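Local coordinates for protein 11S globulin subunit beta (PDB 2E9Q) that serves as a nutrient reservoir of the pumpkin seed, an 11S globulin whose subunits are each built from two cupin domains, at residues Gly46-Trp51 against Asp240-Val245; Gly74-Gly79 against Lys176-Gly181; Tyr348-Asn353 against Glu395-Lys400; Ala354-Val359 against Gly369-Gly374. All blocks are in the same frame, centred on the assembly; numbering follows the deposited sequence. Where two conformers were deposited one is given.

In the fold
Contacts 1 and 2 belong to the N-terminal cupin domain and contacts 3 and 4 to the C-terminal one. Along the chain, both segments of contact 2 fall between those of contact 1, and both of contact 4 between those of contact 3. Within each pair the centres are about 10 Å apart: strands 74-81 and 242-244 are sheet neighbours joining contacts 1 and 2, and strand 345-350 of contact 3 leads into strand 353-359 of contact 4. The centres of contacts 2 and 4, about 34 Å apart, lie on opposite sides of the chain's centre. Trp51 bridges the domains, packing against Tyr348 and Gly374. Contacts 1 and 2 reach the second subunit and contact 4 the third.

Contact 1 of 4, residues Gly46-Trp51 against Asp240-Val245; sequences GFTEVW and DRIVQV. Unlike the reference sequence in segment 46-51: Gly46 (reference Ile).
Thr48 holds OG1 beside its own backbone N (chi1 -59°), and Arg241 places CG between its backbone N and carbonyl carbon (chi1 86°), which together set the threonine hydroxyl against Arg241 CD. In the N-terminal cupin domain this joins two sheets: strand 46-50 belongs to the seven-stranded one, whereas strand 242-244 pairs with strand 74-81 of the other. The two strands run antiparallel at 176°, but with axes 7.4 Å apart no hydrogen bond crosses between them. The side chains of Thr48 and Arg241 meet at about a right angle, Thr48 OG1 lying 3.3 Å from Arg241 CD and oblique to the guanidinium plane. The guanidinium is held from elsewhere. A bend at chi3 turns Arg241 NE to a salt bridge with Asp240 OD1 at 2.9 Å, an oxygen that also accepts a nearly straight bond from Arg241 N; both donors come from the same face of the carboxylate. Arg241 NH1 is paired with Glu187, so two acids fix the rotation of this buried group and probably balance its charge. On the apolar side, Ile242 points toward strand 46-50. Ile242 CD1 rests against the peptide between Gly46 and Phe47, 3.6 Å from Phe47 N.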
loop_
_atom_site.group_PDB
_atom_site.type_symbol
_atom_site.label_atom_id
_atom_site.label_comp_id
_atom_site.label_asym_id
_atom_site.label_seq_id
_atom_site.Cartn_x
_atom_site.Cartn_y
_atom_site.Cartn_z
ATOM N N GLY A 46 -29.071 -23.499 9.065
ATOM C CA GLY A 46 -28.628 -22.364 9.853
ATOM C C GLY A 46 -28.972 -21.076 9.147
ATOM O O GLY A 46 -29.848 -21.060 8.285
ATOM N N PHE A 47 -28.285 -19.996 9.495
ATOM C CA PHE A 47 -28.553 -18.716 8.856
ATOM C C PHE A 47 -27.375 -17.759 8.983
ATOM O O PHE A 47 -26.582 -17.844 9.916
ATOM C CB PHE A 47 -29.834 -18.090 9.446
ATOM C CG PHE A 47 -29.771 -17.846 10.926
ATOM C CD1 PHE A 47 -29.254 -16.658 11.426
ATOM C CD2 PHE A 47 -30.237 -18.804 11.820
ATOM C CE1 PHE A 47 -29.198 -16.417 12.795
ATOM C CE2 PHE A 47 -30.188 -18.584 13.198
ATOM C CZ PHE A 47 -29.667 -17.383 13.690
ATOM N N THR A 48 -27.285 -16.841 8.032
ATOM C CA THR A 48 -26.209 -15.867 7.971
ATOM C C THR A 48 -26.697 -14.432 8.109
ATOM O O THR A 48 -27.603 -13.997 7.394
ATOM C CB THR A 48 -25.477 -15.991 6.631
ATOM O OG1 THR A 48 -24.952 -17.315 6.511
ATOM C CG2 THR A 48 -24.359 -14.949 6.519
ATOM N N GLU A 49 -26.072 -13.700 9.020
ATOM C CA GLU A 49 -26.411 -12.313 9.254
ATOM C C GLU A 49 -25.231 -11.443 8.803
ATOM O O GLU A 49 -24.060 -11.800 9.030
ATOM C CB GLU A 49 -26.702 -12.103 10.737
ATOM C CG GLU A 49 -27.946 -12.850 11.231
ATOM C CD GLU A 49 -28.157 -12.691 12.723
ATOM O OE1 GLU A 49 -27.481 -13.395 13.505
ATOM O OE2 GLU A 49 -28.984 -11.844 13.113
ATOM N N VAL A 50 -25.541 -10.313 8.163
ATOM C CA VAL A 50 -24.513 -9.402 7.664
ATOM C C VAL A 50 -24.715 -7.968 8.130
ATOM O O VAL A 50 -25.839 -7.458 8.117
ATOM C CB VAL A 50 -24.477 -9.418 6.128
ATOM C CG1 VAL A 50 -23.333 -8.569 5.628
ATOM C CG2 VAL A 50 -24.334 -10.851 5.627
ATOM N N TRP A 51 -23.634 -7.320 8.555
ATOM C CA TRP A 51 -23.724 -5.940 9.004
ATOM C C TRP A 51 -23.697 -5.017 7.781
ATOM O O TRP A 51 -23.447 -5.469 6.660
ATOM C CB TRP A 51 -22.589 -5.599 9.974
ATOM C CG TRP A 51 -22.894 -5.927 11.410
ATOM C CD1 TRP A 51 -23.148 -5.039 12.422
ATOM C CD2 TRP A 51 -22.940 -7.233 12.003
ATOM N NE1 TRP A 51 -23.341 -5.712 13.610
ATOM C CE2 TRP A 51 -23.218 -7.058 13.381
ATOM C CE3 TRP A 51 -22.771 -8.534 11.504
ATOM C CZ2 TRP A 51 -23.330 -8.143 14.271
ATOM C CZ3 TRP A 51 -22.883 -9.614 12.390
ATOM C CH2 TRP A 51 -23.162 -9.407 13.757
ATOM N N ASP A 240 -29.291 -23.042 0.062
ATOM C CA ASP A 240 -28.443 -21.876 0.282
ATOM C C ASP A 240 -27.036 -22.322 0.730
ATOM O O ASP A 240 -26.588 -23.401 0.351
ATOM C CB ASP A 240 -29.060 -20.913 1.292
ATOM C CG ASP A 240 -28.490 -19.502 1.165
ATOM O OD1 ASP A 240 -27.686 -19.088 2.029
ATOM O OD2 ASP A 240 -28.838 -18.810 0.182
ATOM N N ARG A 241 -26.363 -21.529 1.554
ATOM C CA ARG A 241 -24.987 -21.832 1.957
ATOM C C ARG A 241 -24.679 -22.772 3.135
ATOM O O ARG A 241 -23.545 -23.255 3.256
ATOM C CB ARG A 241 -24.247 -20.513 2.176
ATOM C CG ARG A 241 -24.411 -19.918 3.560
ATOM C CD ARG A 241 -24.178 -18.412 3.513
ATOM N NE ARG A 241 -25.227 -17.762 2.735
ATOM C CZ ARG A 241 -25.010 -16.915 1.736
ATOM N NH1 ARG A 241 -23.767 -16.610 1.396
ATOM N NH2 ARG A 241 -26.037 -16.386 1.067
ATOM N N ILE A 242 -25.651 -23.013 4.014
ATOM C CA ILE A 242 -25.426 -23.903 5.148
ATOM C C ILE A 242 -26.342 -25.116 4.961
ATOM O O ILE A 242 -27.564 -24.996 5.053
ATOM C CB ILE A 242 -25.738 -23.189 6.480
ATOM C CG1 ILE A 242 -24.933 -21.884 6.578
ATOM C CG2 ILE A 242 -25.394 -24.090 7.654
ATOM C CD1 ILE A 242 -25.260 -21.044 7.803
ATOM N N VAL A 243 -25.755 -26.281 4.691
ATOM C CA VAL A 243 -26.547 -27.481 4.438
ATOM C C VAL A 243 -26.534 -28.590 5.500
ATOM O O VAL A 243 -25.618 -28.699 6.316
ATOM C CB VAL A 243 -26.140 -28.107 3.096
ATOM C CG1 VAL A 243 -26.205 -27.056 1.995
ATOM C CG2 VAL A 243 -24.732 -28.682 3.195
ATOM N N GLN A 244 -27.577 -29.411 5.477
ATOM C CA GLN A 244 -27.698 -30.526 6.408
ATOM C C GLN A 244 -26.896 -31.677 5.812
ATOM O O GLN A 244 -27.100 -32.039 4.654
ATOM C CB GLN A 244 -29.164 -30.946 6.538
ATOM C CG GLN A 244 -29.458 -31.857 7.721
ATOM C CD GLN A 244 -29.580 -31.083 9.021
ATOM O OE1 GLN A 244 -29.763 -31.662 10.096
ATOM N NE2 GLN A 244 -29.491 -29.758 8.926
ATOM N N VAL A 245 -25.970 -32.236 6.581
ATOM C CA VAL A 245 -25.181 -33.357 6.076
ATOM C C VAL A 245 -26.030 -34.619 6.208
ATOM O O VAL A 245 -26.641 -34.868 7.249
ATOM C CB VAL A 245 -23.870 -33.552 6.868
ATOM C CG1 VAL A 245 -23.058 -32.269 6.847
ATOM C CG2 VAL A 245 -24.172 -33.968 8.282
#

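Contact 2 of 4, residues Gly74-Gly79 against Lys176-Gly181; sequences GLLLPG and KFYLAG
Pro78 and Leu179 supply the direct hydrogen bond of this contact: Leu179 N donates to Pro78 O at 2.9 Å with an N-H...O angle of 176°. Beside it, Gly79 and Tyr178 form an antiparallel non-hydrogen-bonded pair, with CA atoms only 3.9 Å apart. The backbones are pressed together here, Gly79 CA lying 2.9 Å from Phe177 O, an approach made possible by the lack of a side chain on Gly79.

A second polar link runs through a water, which donates to Leu77 O and accepts from Lys176 NZ at 2.8 Å. The lysine can reach it because its chain is extended throughout, with CG anti to the backbone N (chi1 -170°), so that CE passes over Gly79. Its NZ also makes a weak bond to Tyr178 OH. In the N-terminal cupin domain, the Leu179-Pro78 bond and the water bridge fasten strand 176-178 to strand 74-81 near Gly79, the segments 74-79 and 176-178 meeting at 108°.

Among the packing contacts, the Tyr178 ring turns an edge to Leu77 O, which lies near the ring plane and 3.5 Å from Tyr178 CE2. Leu77 CB packs against Tyr178 CD2. Leu77 CD1 reaches Ala180 O and Gly181 CA instead, while Pro78 CG packs on Leu179 CB. Tyr429 of the second subunit hydrogen-bonds through its hydroxyl to Leu179 O.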
loop_
_atom_site.group_PDB
_atom_site.type_symbol
_atom_site.label_atom_id
_atom_site.label_comp_id
_atom_site.label_asym_id
_atom_site.label_seq_id
_atom_site.Cartn_x
_atom_site.Cartn_y
_atom_site.Cartn_z
ATOM N N GLY A 74 -24.700 -29.186 10.639
ATOM C CA GLY A 74 -24.683 -28.180 9.593
ATOM C C GLY A 74 -23.344 -28.037 8.896
ATOM O O GLY A 74 -22.292 -28.083 9.527
ATOM N N LEU A 75 -23.388 -27.856 7.581
ATOM C CA LEU A 75 -22.181 -27.694 6.792
ATOM C C LEU A 75 -22.188 -26.396 5.970
ATOM O O LEU A 75 -23.004 -26.226 5.069
ATOM C CB LEU A 75 -22.015 -28.887 5.843
ATOM C CG LEU A 75 -20.897 -28.771 4.794
ATOM C CD1 LEU A 75 -19.530 -28.892 5.471
ATOM C CD2 LEU A 75 -21.071 -29.852 3.723
ATOM N N LEU A 76 -21.288 -25.476 6.298
ATOM C CA LEU A 76 -21.173 -24.236 5.545
ATOM C C LEU A 76 -20.376 -24.647 4.326
ATOM O O LEU A 76 -19.230 -25.076 4.441
ATOM C CB LEU A 76 -20.406 -23.184 6.347
ATOM C CG LEU A 76 -19.992 -21.892 5.624
ATOM C CD1 LEU A 76 -21.207 -21.180 5.028
ATOM C CD2 LEU A 76 -19.264 -20.988 6.623
ATOM N N LEU A 77 -20.990 -24.552 3.159
ATOM C CA LEU A 77 -20.324 -24.953 1.936
ATOM C C LEU A 77 -19.049 -24.158 1.702
ATOM O O LEU A 77 -18.942 -23.000 2.118
ATOM C CB LEU A 77 -21.276 -24.791 0.757
ATOM C CG LEU A 77 -22.642 -25.448 1.007
ATOM C CD1 LEU A 77 -23.529 -25.268 -0.205
ATOM C CD2 LEU A 77 -22.443 -26.929 1.306
ATOM N N PRO A 78 -18.061 -24.776 1.026
ATOM C CA PRO A 78 -16.778 -24.128 0.735
ATOM C C PRO A 78 -16.820 -23.009 -0.288
ATOM O O PRO A 78 -17.486 -23.102 -1.315
ATOM C CB PRO A 78 -15.902 -25.284 0.257
ATOM C CG PRO A 78 -16.874 -26.156 -0.449
ATOM C CD PRO A 78 -18.079 -26.150 0.494
ATOM N N GLY A 79 -16.084 -21.953 0.010
ATOM C CA GLY A 79 -15.993 -20.833 -0.895
ATOM C C GLY A 79 -14.755 -20.038 -0.537
ATOM O O GLY A 79 -14.135 -20.288 0.503
ATOM N N LYS A 176 -17.642 -13.374 -2.310
ATOM C CA LYS A 176 -17.344 -14.736 -1.908
ATOM C C LYS A 176 -17.746 -15.701 -3.018
ATOM O O LYS A 176 -18.898 -15.739 -3.443
ATOM C CB LYS A 176 -18.022 -15.106 -0.583
ATOM C CG LYS A 176 -17.510 -16.447 -0.061
ATOM C CD LYS A 176 -17.877 -16.757 1.370
ATOM C CE LYS A 176 -17.513 -18.214 1.679
ATOM N NZ LYS A 176 -17.854 -18.620 3.055
ATOM N N PHE A 177 -16.765 -16.458 -3.501
ATOM C CA PHE A 177 -16.946 -17.436 -4.575
ATOM C C PHE A 177 -17.192 -18.832 -3.999
ATOM O O PHE A 177 -16.274 -19.461 -3.457
ATOM C CB PHE A 177 -15.696 -17.488 -5.476
ATOM C CG PHE A 177 -15.310 -16.159 -6.075
ATOM C CD1 PHE A 177 -14.808 -15.136 -5.275
ATOM C CD2 PHE A 177 -15.467 -15.924 -7.435
ATOM C CE1 PHE A 177 -14.469 -13.891 -5.825
ATOM C CE2 PHE A 177 -15.130 -14.677 -7.994
ATOM C CZ PHE A 177 -14.633 -13.666 -7.182
ATOM N N TYR A 178 -18.421 -19.317 -4.133
ATOM C CA TYR A 178 -18.793 -20.632 -3.627
ATOM C C TYR A 178 -18.553 -21.729 -4.651
ATOM O O TYR A 178 -18.846 -21.560 -5.838
ATOM C CB TYR A 178 -20.272 -20.644 -3.196
ATOM C CG TYR A 178 -20.504 -20.050 -1.831
ATOM C CD1 TYR A 178 -20.760 -18.686 -1.659
ATOM C CD2 TYR A 178 -20.414 -20.849 -0.697
ATOM C CE1 TYR A 178 -20.917 -18.139 -0.376
ATOM C CE2 TYR A 178 -20.566 -20.318 0.578
ATOM C CZ TYR A 178 -20.815 -18.971 0.736
ATOM O OH TYR A 178 -20.950 -18.494 2.021
ATOM N N LEU A 179 -18.019 -22.857 -4.189
ATOM C CA LEU A 179 -17.752 -23.984 -5.079
ATOM C C LEU A 179 -18.986 -24.865 -5.284
ATOM O O LEU A 179 -19.078 -25.582 -6.277
ATOM C CB LEU A 179 -16.611 -24.846 -4.537
ATOM C CG LEU A 179 -15.248 -24.197 -4.250
ATOM C CD1 LEU A 179 -14.193 -25.290 -4.205
ATOM C CD2 LEU A 179 -14.894 -23.195 -5.319
ATOM N N ALA A 180 -19.931 -24.813 -4.347
ATOM C CA ALA A 180 -21.146 -25.624 -4.462
ATOM C C ALA A 180 -22.390 -24.913 -3.957
ATOM O O ALA A 180 -22.305 -23.878 -3.298
ATOM C CB ALA A 180 -20.975 -26.927 -3.707
ATOM N N GLY A 181 -23.553 -25.491 -4.262
ATOM C CA GLY A 181 -24.814 -24.918 -3.820
ATOM C C GLY A 181 -25.237 -23.693 -4.605
ATOM O O GLY A 181 -24.681 -23.386 -5.651
HETATM O O HOH W 1 -17.334 -21.370 3.238
#

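Contact 3 of 4, residues Tyr348-Asn353 against Glu395-Lys400; sequences YATRGN and EWIAFK
Strands 348-350 and 395-400 pair antiparallel, with Tyr348 N donating to Ile397 O at 2.9 Å and Ile397 N returning to Tyr348 O at 3.0 Å, until the register slips by one residue beyond Ala349. There Thr350 and Arg351 both face Glu395, a classic beta bulge. Glu395 O takes the N-H groups of both, from Thr350 N at 2.7 Å and from Arg351 N at 3.2 Å. Both donors come from the same face of the carbonyl, that of Arg351 well above its plane.

Thr350 turns OG1 between its backbone N and carbonyl carbon (chi1 54°), where it leans over the same Glu395 O and makes a weak bond to it; Arg326 NH2 is its stronger partner. The bulge lies where the chain of the C-terminal cupin domain turns a corner, passing from the sheet containing strand 345-350 into strand 353-359 of the other sheet. At the corner Arg351 and Glu395 run side by side, pointing the same way. Their guanidinium and carboxylate planes are 87° apart and they form a salt bridge, although its exact geometry is doubtful because Glu395 was modelled in two conformers. Arg351 NH1 is held separately by Arg392 O.

On the face shared by Tyr348 and Ile397, Tyr348 CB packs 3.8 Å from Ile397 CG2. Trp396 leaves from the opposite face with its CB 3.2 Å from Tyr348 O, and the Trp396 side chain comes to about 4 Å from that of Lys387, a residue assigned to magnesium binding.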
loop_
_atom_site.group_PDB
_atom_site.type_symbol
_atom_site.label_atom_id
_atom_site.label_comp_id
_atom_site.label_asym_id
_atom_site.label_seq_id
_atom_site.Cartn_x
_atom_site.Cartn_y
_atom_site.Cartn_z
ATOM N N TYR A 348 -16.886 -6.565 18.617
ATOM C CA TYR A 348 -18.139 -7.308 18.595
ATOM C C TYR A 348 -18.375 -7.791 20.035
ATOM O O TYR A 348 -17.549 -8.520 20.595
ATOM C CB TYR A 348 -18.055 -8.520 17.674
ATOM C CG TYR A 348 -19.270 -9.402 17.768
ATOM C CD1 TYR A 348 -20.404 -9.148 17.000
ATOM C CD2 TYR A 348 -19.312 -10.467 18.676
ATOM C CE1 TYR A 348 -21.558 -9.931 17.134
ATOM C CE2 TYR A 348 -20.452 -11.251 18.815
ATOM C CZ TYR A 348 -21.571 -10.983 18.048
ATOM O OH TYR A 348 -22.698 -11.771 18.183
ATOM N N ALA A 349 -19.495 -7.391 20.628
ATOM C CA ALA A 349 -19.810 -7.781 21.998
ATOM C C ALA A 349 -20.332 -9.218 22.052
ATOM O O ALA A 349 -21.340 -9.538 21.428
ATOM C CB ALA A 349 -20.835 -6.819 22.584
ATOM N N THR A 350 -19.642 -10.085 22.789
ATOM C CA THR A 350 -20.066 -11.485 22.882
ATOM C C THR A 350 -20.992 -11.735 24.065
ATOM O O THR A 350 -21.703 -12.725 24.093
ATOM C CB THR A 350 -18.864 -12.444 23.002
ATOM O OG1 THR A 350 -18.044 -12.039 24.102
ATOM C CG2 THR A 350 -18.037 -12.422 21.726
ATOM N N ARG A 351 -20.983 -10.837 25.040
ATOM C CA ARG A 351 -21.854 -10.998 26.198
ATOM C C ARG A 351 -21.938 -9.740 27.038
ATOM O O ARG A 351 -21.007 -8.949 27.076
ATOM C CB ARG A 351 -21.354 -12.142 27.083
ATOM C CG ARG A 351 -22.330 -13.298 27.225
ATOM C CD ARG A 351 -22.003 -14.055 28.487
ATOM N NE ARG A 351 -21.931 -13.109 29.590
ATOM C CZ ARG A 351 -20.932 -13.043 30.456
ATOM N NH1 ARG A 351 -20.954 -12.134 31.425
ATOM N NH2 ARG A 351 -19.916 -13.886 30.355
ATOM N N GLY A 352 -23.058 -9.564 27.726
ATOM C CA GLY A 352 -23.214 -8.402 28.578
ATOM C C GLY A 352 -23.446 -7.100 27.837
ATOM O O GLY A 352 -23.934 -7.078 26.703
ATOM N N ASN A 353 -23.098 -6.000 28.487
ATOM C CA ASN A 353 -23.257 -4.693 27.878
ATOM C C ASN A 353 -22.340 -3.754 28.619
ATOM O O ASN A 353 -21.852 -4.083 29.692
ATOM C CB ASN A 353 -24.711 -4.208 27.966
ATOM C CG ASN A 353 -25.140 -3.880 29.386
ATOM O OD1 ASN A 353 -25.577 -4.754 30.134
ATOM N ND2 ASN A 353 -24.998 -2.610 29.765
ATOM N N GLU A 395 -18.206 -8.529 27.718
ATOM C CA GLU A 395 -17.256 -9.421 27.069
ATOM C C GLU A 395 -17.258 -9.236 25.549
ATOM O O GLU A 395 -18.321 -9.086 24.937
ATOM C CB GLU A 395 -17.557 -10.876 27.443
ATOM C CG GLU A 395 -17.009 -11.242 28.812
ATOM C CD GLU A 395 -17.614 -12.506 29.387
ATOM O OE1 GLU A 395 -17.665 -13.533 28.681
ATOM O OE2 GLU A 395 -18.034 -12.470 30.561
ATOM N N TRP A 396 -16.077 -9.266 24.934
ATOM C CA TRP A 396 -16.002 -9.040 23.494
ATOM C C TRP A 396 -14.775 -9.576 22.768
ATOM O O TRP A 396 -13.801 -10.026 23.376
ATOM C CB TRP A 396 -16.042 -7.536 23.236
ATOM C CG TRP A 396 -14.743 -6.878 23.565
ATOM C CD1 TRP A 396 -13.709 -6.633 22.708
ATOM C CD2 TRP A 396 -14.290 -6.474 24.865
ATOM N NE1 TRP A 396 -12.641 -6.105 23.389
ATOM C CE2 TRP A 396 -12.970 -5.996 24.715
ATOM C CE3 TRP A 396 -14.871 -6.475 26.140
ATOM C CZ2 TRP A 396 -12.217 -5.519 25.791
ATOM C CZ3 TRP A 396 -14.126 -6.004 27.217
ATOM C CH2 TRP A 396 -12.808 -5.531 27.033
ATOM N N ILE A 397 -14.847 -9.480 21.446
ATOM C CA ILE A 397 -13.754 -9.839 20.563
ATOM C C ILE A 397 -13.569 -8.612 19.664
ATOM O O ILE A 397 -14.509 -8.171 18.981
ATOM C CB ILE A 397 -14.070 -11.084 19.701
ATOM C CG1 ILE A 397 -12.865 -11.413 18.833
ATOM C CG2 ILE A 397 -15.281 -10.857 18.836
ATOM C CD1 ILE A 397 -11.623 -11.722 19.630
ATOM N N ALA A 398 -12.366 -8.053 19.689
ATOM C CA ALA A 398 -12.043 -6.872 18.904
ATOM C C ALA A 398 -11.045 -7.164 17.786
ATOM O O ALA A 398 -9.884 -7.458 18.053
ATOM C CB ALA A 398 -11.485 -5.798 19.815
ATOM N N PHE A 399 -11.495 -7.065 16.541
ATOM C CA PHE A 399 -10.624 -7.312 15.398
ATOM C C PHE A 399 -9.820 -6.060 15.048
ATOM O O PHE A 399 -10.355 -4.945 15.060
ATOM C CB PHE A 399 -11.444 -7.757 14.185
ATOM C CG PHE A 399 -12.330 -8.927 14.460
ATOM C CD1 PHE A 399 -13.642 -8.738 14.889
ATOM C CD2 PHE A 399 -11.847 -10.229 14.311
ATOM C CE1 PHE A 399 -14.473 -9.832 15.167
ATOM C CE2 PHE A 399 -12.661 -11.333 14.585
ATOM C CZ PHE A 399 -13.980 -11.134 15.013
ATOM N N LYS A 400 -8.540 -6.265 14.743
ATOM C CA LYS A 400 -7.619 -5.191 14.400
ATOM C C LYS A 400 -7.228 -5.266 12.930
ATOM O O LYS A 400 -7.029 -6.352 12.390
ATOM C CB LYS A 400 -6.354 -5.299 15.257
ATOM C CG LYS A 400 -6.616 -5.470 16.747
ATOM C CD LYS A 400 -7.302 -4.262 17.373
ATOM C CE LYS A 400 -7.557 -4.522 18.848
ATOM N NZ LYS A 400 -8.150 -3.366 19.558
#

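Contact 4 of 4, residues Ala354-Val359 against Gly369-Gly374; sequences ARVQVV and GEVREG
A beta hairpin made of strands 353-359 and 365-372 brings Ala354 opposite Val371 and Val356 opposite Gly369. Each pair exchanges two backbone hydrogen bonds. The straightest, from Val356 N to Gly369 O, measures 2.8 Å. Between them lies the non-hydrogen-bonded pair of Arg355 and Glu370, tightened by a CA-H...O contact from Glu370 CA to Ala354 O at 3.3 Å. In this hairpin of the C-terminal cupin domain the two faces differ. On one, Val356 CG2 meets Val371 CG2 at 3.8 Å, and Phe394 covers Ala354 and Val371; the Val356 side chain also comes within about 4 Å of Lys387, assigned to magnesium binding. The other face is polar. Glu370 bends at chi2 (-66°), folding its carboxylate back over strand 354-359 until OE1 lies 3.1 Å from Arg355 CB. Ala354 O is 3.2 Å from Glu370 OE1, two acceptors not bonded to each other. Glu370 OE2 accepts from Asn353 ND2 and, weakly, from Arg372 NH1. In the conformer given, Arg355 crosses Glu370 at about a right angle without pairing with it, and its extended chain carries NH2 to a salt bridge with Asp368 OD1. Phe217 of the third subunit packs against Arg355.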
loop_
_atom_site.group_PDB
_atom_site.type_symbol
_atom_site.label_atom_id
_atom_site.label_comp_id
_atom_site.label_asym_id
_atom_site.label_seq_id
_atom_site.Cartn_x
_atom_site.Cartn_y
_atom_site.Cartn_z
ATOM N N ALA A 354 -22.090 -2.588 28.043
ATOM C CA ALA A 354 -21.207 -1.628 28.671
ATOM C C ALA A 354 -21.465 -0.234 28.133
ATOM O O ALA A 354 -22.036 -0.064 27.054
ATOM C CB ALA A 354 -19.768 -2.013 28.398
ATOM N N ARG A 355 -21.044 0.764 28.894
ATOM C CA ARG A 355 -21.198 2.131 28.449
ATOM C C ARG A 355 -19.854 2.433 27.827
ATOM O O ARG A 355 -18.813 2.155 28.425
ATOM C CB ARG A 355 -21.452 3.109 29.601
ATOM C CG ARG A 355 -21.713 4.527 29.077
ATOM C CD ARG A 355 -21.785 5.596 30.161
ATOM N NE ARG A 355 -22.087 6.903 29.577
ATOM C CZ ARG A 355 -22.053 8.057 30.240
ATOM N NH1 ARG A 355 -21.727 8.085 31.526
ATOM N NH2 ARG A 355 -22.349 9.187 29.614
ATOM N N VAL A 356 -19.878 2.990 26.626
ATOM C CA VAL A 356 -18.655 3.319 25.913
ATOM C C VAL A 356 -18.654 4.748 25.395
ATOM O O VAL A 356 -19.657 5.220 24.860
ATOM C CB VAL A 356 -18.459 2.388 24.707
ATOM C CG1 VAL A 356 -17.157 2.729 23.998
ATOM C CG2 VAL A 356 -18.460 0.937 25.164
ATOM N N GLN A 357 -17.522 5.426 25.554
ATOM C CA GLN A 357 -17.360 6.783 25.068
ATOM C C GLN A 357 -16.118 6.847 24.194
ATOM O O GLN A 357 -15.071 6.278 24.532
ATOM C CB GLN A 357 -17.226 7.784 26.217
ATOM C CG GLN A 357 -18.480 7.940 27.073
ATOM C CD GLN A 357 -18.513 9.260 27.829
ATOM O OE1 GLN A 357 -17.516 9.689 28.404
ATOM N NE2 GLN A 357 -19.672 9.907 27.832
ATOM N N VAL A 358 -16.245 7.535 23.064
ATOM C CA VAL A 358 -15.157 7.688 22.113
ATOM C C VAL A 358 -15.007 9.169 21.803
ATOM O O VAL A 358 -15.998 9.865 21.595
ATOM C CB VAL A 358 -15.463 6.925 20.807
ATOM C CG1 VAL A 358 -14.283 7.033 19.855
ATOM C CG2 VAL A 358 -15.800 5.460 21.117
ATOM N N VAL A 359 -13.770 9.649 21.767
ATOM C CA VAL A 359 -13.516 11.053 21.502
ATOM C C VAL A 359 -12.579 11.215 20.324
ATOM O O VAL A 359 -11.661 10.411 20.129
ATOM C CB VAL A 359 -12.913 11.741 22.752
ATOM C CG1 VAL A 359 -12.589 13.191 22.456
ATOM C CG2 VAL A 359 -13.896 11.649 23.916
ATOM N N GLY A 369 -22.703 5.929 24.508
ATOM C CA GLY A 369 -23.868 5.108 24.747
ATOM C C GLY A 369 -23.528 3.685 25.124
ATOM O O GLY A 369 -22.433 3.395 25.594
ATOM N N GLU A 370 -24.481 2.792 24.898
ATOM C CA GLU A 370 -24.319 1.390 25.226
ATOM C C GLU A 370 -23.994 0.517 24.030
ATOM O O GLU A 370 -24.337 0.837 22.897
ATOM C CB GLU A 370 -25.604 0.849 25.854
ATOM C CG GLU A 370 -25.942 1.404 27.219
ATOM C CD GLU A 370 -24.932 0.998 28.269
ATOM O OE1 GLU A 370 -24.098 1.851 28.647
ATOM O OE2 GLU A 370 -24.965 -0.180 28.707
ATOM N N VAL A 371 -23.329 -0.595 24.316
ATOM C CA VAL A 371 -22.996 -1.602 23.328
ATOM C C VAL A 371 -23.480 -2.868 24.014
ATOM O O VAL A 371 -23.092 -3.148 25.149
ATOM C CB VAL A 371 -21.481 -1.717 23.073
ATOM C CG1 VAL A 371 -21.231 -2.774 22.028
ATOM C CG2 VAL A 371 -20.921 -0.396 22.600
ATOM N N ARG A 372 -24.338 -3.623 23.342
ATOM C CA ARG A 372 -24.870 -4.834 23.935
ATOM C C ARG A 372 -24.478 -6.065 23.134
ATOM O O ARG A 372 -24.136 -5.968 21.949
ATOM C CB ARG A 372 -26.395 -4.747 24.022
ATOM C CG ARG A 372 -26.909 -3.417 24.529
ATOM C CD ARG A 372 -28.411 -3.446 24.762
ATOM N NE ARG A 372 -28.945 -2.116 25.041
ATOM C CZ ARG A 372 -28.475 -1.290 25.977
ATOM N NH1 ARG A 372 -27.446 -1.643 26.745
ATOM N NH2 ARG A 372 -29.038 -0.100 26.143
ATOM N N GLU A 373 -24.534 -7.219 23.796
ATOM C CA GLU A 373 -24.206 -8.495 23.174
ATOM C C GLU A 373 -24.791 -8.522 21.780
ATOM O O GLU A 373 -25.944 -8.154 21.589
ATOM C CB GLU A 373 -24.790 -9.657 23.993
ATOM C CG GLU A 373 -24.521 -11.053 23.410
ATOM C CD GLU A 373 -25.480 -11.443 22.283
ATOM O OE1 GLU A 373 -25.070 -12.225 21.397
ATOM O OE2 GLU A 373 -26.646 -10.986 22.284
ATOM N N GLY A 374 -23.990 -8.952 20.812
ATOM C CA GLY A 374 -24.471 -9.036 19.447
ATOM C C GLY A 374 -24.226 -7.794 18.619
ATOM O O GLY A 374 -24.442 -7.810 17.408
#